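Local coordinates for J domain-containing protein required for chloroplast accumulation response 1 (Arabidopsis thaliana, PDB 3AG7), which serves, through its auxilin-like J domain, as a co-chaperone required for chloroplast photorelocation movement, modulating the distribution of chloroplast actin filaments, at residues Gly24-Leu29 and Gln94-His99; Arg63-Leu68 and Lys88-Leu93. One frame throughout, in Å; residues are numbered along the deposited sequence.

Contacts 1 and 2 share helix 80-100, the long C-terminal helix of this J domain, and lie along it with their centres about 10 Å apart. Contact 2 pairs the helix with 63-68, the end of helix 54-68 that runs into the HPD motif of J domains; contact 1, one to two turns further on, sets it against the turn and short helix at 24-29. L29 and L93 join the two sites: L29 CB lies 3.7 Å from L93 CD2, while L29 CD1 is 3.6 Å from L92 O. The centre of contact 2 lies about 4 Å from the centre of the chain and the contact is buried, whereas contact 1, centred about 10 Å from the same point, is partly open to solvent.

Contact 1. Residues Gly24-Leu29 and Gln94-His99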
ATOM      1  N   GLY A  24      11.015  -0.854  -1.697  1.00 13.31           N
ATOM      2  CA  GLY A  24      11.908   0.092  -1.080  1.00 13.34           C
ATOM      3  C   GLY A  24      11.756   1.528  -1.552  1.00 11.15           C
ATOM      4  O   GLY A  24      12.428   2.405  -1.050  1.00 13.61           O
ATOM      5  N   ASN A  25      10.906   1.749  -2.554  1.00 10.85           N
ATOM      6  CA  ASN A  25      10.780   3.077  -3.150  1.00 11.64           C
ATOM      7  C   ASN A  25       9.409   3.662  -2.896  1.00  9.73           C
ATOM      8  O   ASN A  25       8.436   3.226  -3.500  1.00 10.91           O
ATOM      9  CB  ASN A  25      11.040   3.022  -4.658  1.00 11.03           C
ATOM     10  CG  ASN A  25      11.045   4.396  -5.266  1.00 15.58           C
ATOM     11  OD1 ASN A  25      10.083   5.133  -5.110  1.00 10.70           O
ATOM     12  ND2 ASN A  25      12.166   4.788  -5.872  1.00 14.40           N
ATOM     13  N   ILE A  26       9.324   4.665  -2.017  1.00  9.69           N
ATOM     14  CA  ILE A  26       8.005   5.017  -1.471  1.00 10.13           C
ATOM     15  C   ILE A  26       7.149   5.659  -2.549  1.00 10.08           C
ATOM     16  O   ILE A  26       5.930   5.453  -2.596  1.00  7.83           O
ATOM     17  CB  ILE A  26       8.100   5.942  -0.217  1.00  9.49           C
ATOM     18  CG1 ILE A  26       6.751   6.100   0.511  1.00 12.18           C
ATOM     19  CG2 ILE A  26       8.572   7.357  -0.624  1.00 10.15           C
ATOM     20  CD1 ILE A  26       6.055   4.805   0.919  1.00 13.51           C
ATOM     21  N   ARG A  27       7.773   6.442  -3.416  1.00 10.22           N
ATOM     22  CA  ARG A  27       6.997   7.074  -4.482  1.00 10.06           C
ATOM     23  C   ARG A  27       6.504   6.054  -5.506  1.00 11.04           C
ATOM     24  O   ARG A  27       5.401   6.184  -6.065  1.00 11.00           O
ATOM     25  CB  ARG A  27       7.851   8.124  -5.175  1.00  9.02           C
ATOM     26  CG  ARG A  27       8.143   9.306  -4.300  1.00  8.95           C
ATOM     27  CD  ARG A  27       9.088  10.235  -5.050  1.00  8.49           C
ATOM     28  NE  ARG A  27       9.434  11.431  -4.275  1.00 10.20           N
ATOM     29  CZ  ARG A  27      10.511  11.533  -3.502  1.00 12.48           C
ATOM     30  NH1 ARG A  27      11.294  10.476  -3.287  1.00 11.77           N
ATOM     31  NH2 ARG A  27      10.782  12.681  -2.879  1.00 15.73           N
ATOM     32  N   SER A  28       7.328   5.050  -5.800  1.00  9.95           N
ATOM     33  CA  SER A  28       6.895   3.996  -6.755  1.00  9.73           C
ATOM     34  C   SER A  28       5.636   3.265  -6.265  1.00 10.09           C
ATOM     35  O   SER A  28       4.726   2.965  -7.063  1.00 10.34           O
ATOM     36  CB  SER A  28       8.009   2.967  -6.975  1.00 11.47           C
ATOM     37  OG  SER A  28       9.131   3.527  -7.667  1.00 10.38           O
ATOM     38  N   LEU A  29       5.603   2.981  -4.968  1.00 11.50           N
ATOM     39  CA  LEU A  29       4.429   2.323  -4.345  1.00  9.30           C
ATOM     40  C   LEU A  29       3.255   3.292  -4.243  1.00  8.75           C
ATOM     41  O   LEU A  29       2.166   2.975  -4.706  1.00  9.87           O
ATOM     42  CB  LEU A  29       4.767   1.801  -2.957  1.00  9.53           C
ATOM     43  CG  LEU A  29       5.908   0.770  -2.902  1.00 11.33           C
ATOM     44  CD1 LEU A  29       6.270   0.498  -1.436  1.00 11.71           C
ATOM     45  CD2 LEU A  29       5.566  -0.553  -3.677  1.00 10.23           C
ATOM     46  N   GLN A  94       5.849   0.387   4.739  1.00 10.94           N
ATOM     47  CA  GLN A  94       6.671   0.753   5.900  1.00 11.65           C
ATOM     48  C   GLN A  94       8.159   0.676   5.592  1.00 11.55           C
ATOM     49  O   GLN A  94       8.942   1.489   6.084  1.00 10.57           O
ATOM     50  CB  GLN A  94       6.346  -0.144   7.094  1.00 12.84           C
ATOM     51  CG  GLN A  94       5.023   0.126   7.704  1.00 14.57           C
ATOM     52  CD  GLN A  94       5.092   0.067   9.217  1.00 29.11           C
ATOM     53  OE1 GLN A  94       4.962  -1.003   9.816  1.00 30.97           O
ATOM     54  NE2 GLN A  94       5.318   1.231   9.846  1.00 28.35           N
ATOM     55  N   GLU A  95       8.551  -0.358   4.857  1.00  9.80           N
ATOM     56  CA  GLU A  95       9.962  -0.601   4.518  1.00 10.72           C
ATOM     57  C   GLU A  95      10.394   0.561   3.638  1.00  9.71           C
ATOM     58  O   GLU A  95      11.510   1.069   3.774  1.00  9.74           O
ATOM     59  CB  GLU A  95      10.067  -1.949   3.760  1.00 11.49           C
ATOM     60  CG  GLU A  95      11.460  -2.303   3.112  1.00 19.44           C
ATOM     61  CD  GLU A  95      11.484  -3.329   1.880  1.00 30.51           C
ATOM     62  OE1 GLU A  95      10.442  -3.844   1.297  1.00 22.94           O
ATOM     63  OE2 GLU A  95      12.649  -3.602   1.468  1.00 34.51           O
ATOM     64  N   ALA A  96       9.495   0.994   2.731  1.00  8.15           N
ATOM     65  CA  ALA A  96       9.862   2.081   1.823  1.00  9.42           C
ATOM     66  C   ALA A  96       9.909   3.439   2.505  1.00  9.56           C
ATOM     67  O   ALA A  96      10.766   4.268   2.179  1.00 10.19           O
ATOM     68  CB  ALA A  96       8.905   2.107   0.598  1.00  8.47           C
ATOM     69  N   TRP A  97       9.004   3.667   3.454  1.00  9.44           N
ATOM     70  CA  TRP A  97       8.989   4.872   4.299  1.00 10.30           C
ATOM     71  C   TRP A  97      10.282   5.030   5.087  1.00 11.23           C
ATOM     72  O   TRP A  97      10.907   6.110   5.135  1.00 10.65           O
ATOM     73  CB  TRP A  97       7.803   4.754   5.259  1.00 10.64           C
ATOM     74  CG  TRP A  97       7.700   5.830   6.322  1.00 12.92           C
ATOM     75  CD1 TRP A  97       7.805   5.655   7.675  1.00 13.22           C
ATOM     76  CD2 TRP A  97       7.396   7.224   6.125  1.00 12.90           C
ATOM     77  NE1 TRP A  97       7.610   6.851   8.330  1.00 14.55           N
ATOM     78  CE2 TRP A  97       7.344   7.823   7.407  1.00 13.82           C
ATOM     79  CE3 TRP A  97       7.152   8.020   4.995  1.00 13.45           C
ATOM     80  CZ2 TRP A  97       7.053   9.181   7.592  1.00 15.23           C
ATOM     81  CZ3 TRP A  97       6.889   9.382   5.177  1.00 13.09           C
ATOM     82  CH2 TRP A  97       6.852   9.941   6.467  1.00 15.02           C
ATOM     83  N   ASP A  98      10.759   3.924   5.643  1.00 10.93           N
ATOM     84  CA  ASP A  98      12.009   4.019   6.377  1.00 13.49           C
ATOM     85  C   ASP A  98      13.205   4.362   5.469  1.00 13.27           C
ATOM     86  O   ASP A  98      14.061   5.136   5.857  1.00 12.47           O
ATOM     87  CB  ASP A  98      12.248   2.730   7.166  1.00 12.85           C
ATOM     88  CG  ASP A  98      13.484   2.825   8.016  1.00 23.07           C
ATOM     89  OD1 ASP A  98      13.391   3.361   9.153  1.00 32.65           O
ATOM     90  OD2 ASP A  98      14.543   2.429   7.510  1.00 25.14           O
ATOM     91  N   HIS A  99      13.251   3.788   4.267  1.00 12.28           N
ATOM     92  CA  HIS A  99      14.276   4.146   3.277  1.00 13.89           C
ATOM     93  C   HIS A  99      14.179   5.611   2.837  1.00 12.72           C
ATOM     94  O   HIS A  99      15.181   6.311   2.784  1.00 12.87           O
ATOM     95  CB  HIS A  99      14.159   3.211   2.061  1.00 15.20           C
ATOM     96  CG  HIS A  99      15.171   3.457   0.988  1.00 20.51           C
ATOM     97  ND1 HIS A  99      16.449   2.935   1.040  1.00 29.18           N
ATOM     98  CD2 HIS A  99      15.071   4.100  -0.201  1.00 26.96           C
ATOM     99  CE1 HIS A  99      17.102   3.276  -0.058  1.00 30.28           C
ATOM    100  NE2 HIS A  99      16.289   3.981  -0.827  1.00 29.73           N
TER
HETATM  101  O   HOH W   1       9.076  -1.854   0.015  1.00 12.92           O
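The N-terminal turn of helix 26-30, with G24 just ahead of its N-cap, rests on A96 near the C-terminal end of helix 80-100. The backbones meet closely, with the CA atoms of G24 and A96 4.1 Å apart. The methyl of A96 is the centre of the contact: its CB touches G24 C at 3.6 Å and I26 N at 3.7 Å, and is met by two apolar branch ends, I26 CD1 at 3.9 Å and L29 CD1 at 3.7 Å. I26 reaches it with CG1 anti to the backbone N (chi1 -169°). At one border the H99 ring comes obliquely to the G24 carbonyl, CD2 lying 3.3 Å from G24 O. At another a water bridges the segments, accepting from G24 N at 2.8 Å and donating to E95 OE1. N25 faces the other way and caps its own helix, its OD1 accepting from S28 N at 2.8 Å with the donor above the carbonyl plane. Behind the contact, I26 also packs on V57 of helix 54-68. A methyl packed against backbone and two apolar branches thus holds the contact, with polar side chains at its rim, where the water links the G24 N-H to a carboxylate too distant for a direct bond.

Contact 2. Residues Arg63-Leu68 and Lys88-Leu93; sequences RALLIL and KVFELL
This is an antiparallel helix-helix contact in the hydrophobic core, where L68, at the C-terminal end of helix 54-68, fits among V89, F90 and L93 of helix 80-100. The two short segments cross at -152°, and their axes approach to 10.5 Å, so side chains rather than backbones do the touching. L68 and F90 bury the most surface, one from each helix. The CG of L68 stands anti to the carbonyl carbon (chi1 -75°), and the CD1 branch reaches two partners, V89 CG1 at 3.6 Å and L93 CD1 at 3.3 Å. The latter pair is tighter than usual van der Waals contact; the two leucine side chains meet at about a right angle, branch end against branch end. The same L93 methyl, CD1, also touches A64 CB at 3.8 Å, one turn back on helix 54-68.

Antiparallel pairing of these two long helices is the hallmark of the J-domain fold, and the HPD motif follows directly after L68, at the start of the segment, with its short helix 70-75, that joins them. F90, whose CA is the nearest to that of L68, lies beside the point where helix 54-68 gives way to that motif.

F90 covers the outer flank of the contact. With CG anti to the backbone N, its ring swings toward helix 54-68 and meets L65 at the ring edge, where L65 CD1 lies near the ring plane and 3.4 Å from F90 CE1. Further along the ring, L68 CB approaches F90 CD1 obliquely at 4.0 Å. Beyond the two helices, W43 and L30 pack on A64, L37 touches L68, and I26 of helix 26-30 lies against L93.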
ATOM      1  N   ARG A  63      -1.971   9.475   4.100  1.00 11.22           N
ATOM      2  CA  ARG A  63      -3.202   9.008   3.490  1.00 10.16           C
ATOM      3  C   ARG A  63      -3.236   7.504   3.311  1.00 10.57           C
ATOM      4  O   ARG A  63      -4.279   6.895   3.547  1.00 10.89           O
ATOM      5  CB  ARG A  63      -3.480   9.752   2.190  1.00 12.37           C
ATOM      6  CG  ARG A  63      -3.736  11.224   2.447  1.00 15.70           C
ATOM      7  CD  ARG A  63      -4.626  11.792   1.343  1.00 26.45           C
ATOM      8  NE  ARG A  63      -4.880  13.226   1.510  1.00 32.56           N
ATOM      9  CZ  ARG A  63      -4.191  14.171   0.876  1.00 35.33           C
ATOM     10  NH1 ARG A  63      -3.220  13.824   0.053  1.00 35.19           N
ATOM     11  NH2 ARG A  63      -4.455  15.460   1.077  1.00 37.10           N
ATOM     12  N   ALA A  64      -2.119   6.917   2.875  1.00  9.76           N
ATOM     13  CA  ALA A  64      -2.020   5.458   2.721  1.00  9.38           C
ATOM     14  C   ALA A  64      -2.123   4.748   4.078  1.00  8.56           C
ATOM     15  O   ALA A  64      -2.779   3.720   4.188  1.00 10.09           O
ATOM     16  CB  ALA A  64      -0.703   5.042   1.993  1.00  8.50           C
ATOM     17  N   LEU A  65      -1.468   5.275   5.100  1.00  9.51           N
ATOM     18  CA  LEU A  65      -1.584   4.698   6.459  1.00 11.80           C
ATOM     19  C   LEU A  65      -3.025   4.628   6.908  1.00 13.45           C
ATOM     20  O   LEU A  65      -3.451   3.662   7.552  1.00 14.65           O
ATOM     21  CB  LEU A  65      -0.879   5.596   7.471  1.00 15.11           C
ATOM     22  CG  LEU A  65       0.291   5.097   8.299  1.00 20.45           C
ATOM     23  CD1 LEU A  65       1.226   4.246   7.451  1.00 25.15           C
ATOM     24  CD2 LEU A  65       1.003   6.318   8.885  1.00 16.97           C
ATOM     25  N   LEU A  66      -3.748   5.715   6.652  1.00 12.97           N
ATOM     26  CA  LEU A  66      -5.095   5.842   7.183  1.00 14.31           C
ATOM     27  C   LEU A  66      -6.034   4.872   6.517  1.00 15.39           C
ATOM     28  O   LEU A  66      -7.131   4.602   7.058  1.00 18.58           O
ATOM     29  CB  LEU A  66      -5.604   7.280   7.051  1.00 13.75           C
ATOM     30  CG  LEU A  66      -4.866   8.270   7.950  1.00 15.08           C
ATOM     31  CD1 LEU A  66      -5.454   9.653   7.735  1.00 18.36           C
ATOM     32  CD2 LEU A  66      -4.915   7.883   9.441  1.00 19.01           C
ATOM     33  N   ILE A  67      -5.641   4.379   5.341  1.00 13.70           N
ATOM     34  CA  ILE A  67      -6.360   3.312   4.643  1.00 12.95           C
ATOM     35  C   ILE A  67      -5.876   1.917   5.039  1.00 13.81           C
ATOM     36  O   ILE A  67      -6.689   0.993   5.234  1.00 17.62           O
ATOM     37  CB  ILE A  67      -6.275   3.474   3.106  1.00 11.72           C
ATOM     38  CG1 ILE A  67      -6.945   4.786   2.725  1.00 14.85           C
ATOM     39  CG2 ILE A  67      -6.875   2.241   2.363  1.00 12.66           C
ATOM     40  CD1 ILE A  67      -6.827   5.189   1.243  1.00 17.85           C
ATOM     41  N   LEU A  68      -4.566   1.751   5.107  1.00 13.16           N
ATOM     42  CA  LEU A  68      -3.969   0.409   5.155  1.00 14.85           C
ATOM     43  C   LEU A  68      -3.576  -0.063   6.570  1.00 13.11           C
ATOM     44  O   LEU A  68      -3.275  -1.253   6.804  1.00 15.49           O
ATOM     45  CB  LEU A  68      -2.743   0.368   4.232  1.00 13.69           C
ATOM     46  CG  LEU A  68      -3.049   0.318   2.746  1.00 19.48           C
ATOM     47  CD1 LEU A  68      -1.722   0.465   2.000  1.00 25.37           C
ATOM     48  CD2 LEU A  68      -3.764  -0.981   2.331  1.00 25.71           C
ATOM     49  N   LYS A  88       0.147  -7.165   3.652  1.00 12.04           N
ATOM     50  CA  LYS A  88       1.292  -7.303   2.741  1.00 10.36           C
ATOM     51  C   LYS A  88       1.688  -5.972   2.143  1.00 11.49           C
ATOM     52  O   LYS A  88       2.857  -5.676   2.044  1.00 12.33           O
ATOM     53  CB  LYS A  88       1.013  -8.295   1.646  1.00  9.72           C
ATOM     54  CG  LYS A  88       0.734  -9.684   2.161  1.00 12.97           C
ATOM     55  CD  LYS A  88       1.865 -10.204   3.003  1.00 15.72           C
ATOM     56  CE  LYS A  88       1.436 -11.518   3.660  1.00 19.80           C
ATOM     57  NZ  LYS A  88       2.478 -12.006   4.598  1.00 26.72           N
ATOM     58  N   VAL A  89       0.702  -5.171   1.719  1.00  9.85           N
ATOM     59  CA  VAL A  89       1.019  -3.885   1.113  1.00  9.94           C
ATOM     60  C   VAL A  89       1.622  -2.921   2.146  1.00 11.58           C
ATOM     61  O   VAL A  89       2.603  -2.187   1.882  1.00 11.98           O
ATOM     62  CB  VAL A  89      -0.226  -3.279   0.441  1.00  9.17           C
ATOM     63  CG1 VAL A  89       0.076  -1.884  -0.057  1.00 11.40           C
ATOM     64  CG2 VAL A  89      -0.680  -4.200  -0.725  1.00 10.42           C
ATOM     65  N   PHE A  90       1.077  -2.981   3.350  1.00 11.12           N
ATOM     66  CA  PHE A  90       1.513  -2.113   4.435  1.00 12.48           C
ATOM     67  C   PHE A  90       2.951  -2.429   4.808  1.00 12.65           C
ATOM     68  O   PHE A  90       3.711  -1.523   5.084  1.00 12.95           O
ATOM     69  CB  PHE A  90       0.593  -2.323   5.649  1.00 13.09           C
ATOM     70  CG  PHE A  90       0.815  -1.336   6.741  1.00 17.31           C
ATOM     71  CD1 PHE A  90       0.547   0.015   6.537  1.00 23.53           C
ATOM     72  CD2 PHE A  90       1.323  -1.733   7.950  1.00 18.00           C
ATOM     73  CE1 PHE A  90       0.738   0.920   7.544  1.00 27.39           C
ATOM     74  CE2 PHE A  90       1.546  -0.786   8.972  1.00 19.49           C
ATOM     75  CZ  PHE A  90       1.272   0.508   8.756  1.00 20.31           C
ATOM     76  N   GLU A  91       3.300  -3.714   4.869  1.00 12.98           N
ATOM     77  CA  GLU A  91       4.728  -4.099   5.064  1.00 13.16           C
ATOM     78  C   GLU A  91       5.654  -3.428   4.050  1.00 12.02           C
ATOM     79  O   GLU A  91       6.709  -2.888   4.432  1.00 10.63           O
ATOM     80  CB  GLU A  91       4.917  -5.613   4.983  1.00 13.30           C
ATOM     81  CG  GLU A  91       4.314  -6.361   6.134  1.00 22.36           C
ATOM     82  CD  GLU A  91       4.540  -7.874   6.010  1.00 28.87           C
ATOM     83  OE1 GLU A  91       4.976  -8.362   4.924  1.00 27.10           O
ATOM     84  OE2 GLU A  91       4.297  -8.569   7.018  1.00 32.91           O
ATOM     85  N   LEU A  92       5.258  -3.433   2.770  1.00 10.86           N
ATOM     86  CA  LEU A  92       6.065  -2.814   1.702  1.00 10.13           C
ATOM     87  C   LEU A  92       6.163  -1.331   1.915  1.00 10.50           C
ATOM     88  O   LEU A  92       7.249  -0.769   1.820  1.00 11.45           O
ATOM     89  CB  LEU A  92       5.487  -3.112   0.324  1.00 10.28           C
ATOM     90  CG  LEU A  92       5.577  -4.577  -0.116  1.00  9.50           C
ATOM     91  CD1 LEU A  92       4.547  -4.877  -1.193  1.00 11.39           C
ATOM     92  CD2 LEU A  92       6.989  -4.934  -0.589  1.00 15.37           C
ATOM     93  N   LEU A  93       5.036  -0.711   2.264  1.00  9.36           N
ATOM     94  CA  LEU A  93       4.992   0.741   2.475  1.00 10.64           C
ATOM     95  C   LEU A  93       5.912   1.133   3.632  1.00 10.65           C
ATOM     96  O   LEU A  93       6.700   2.091   3.516  1.00 10.44           O
ATOM     97  CB  LEU A  93       3.552   1.214   2.719  1.00  9.43           C
ATOM     98  CG  LEU A  93       2.709   1.271   1.446  1.00 16.56           C
ATOM     99  CD1 LEU A  93       1.305   1.772   1.775  1.00 17.38           C
ATOM    100  CD2 LEU A  93       3.303   2.196   0.376  1.00 17.60           C
TER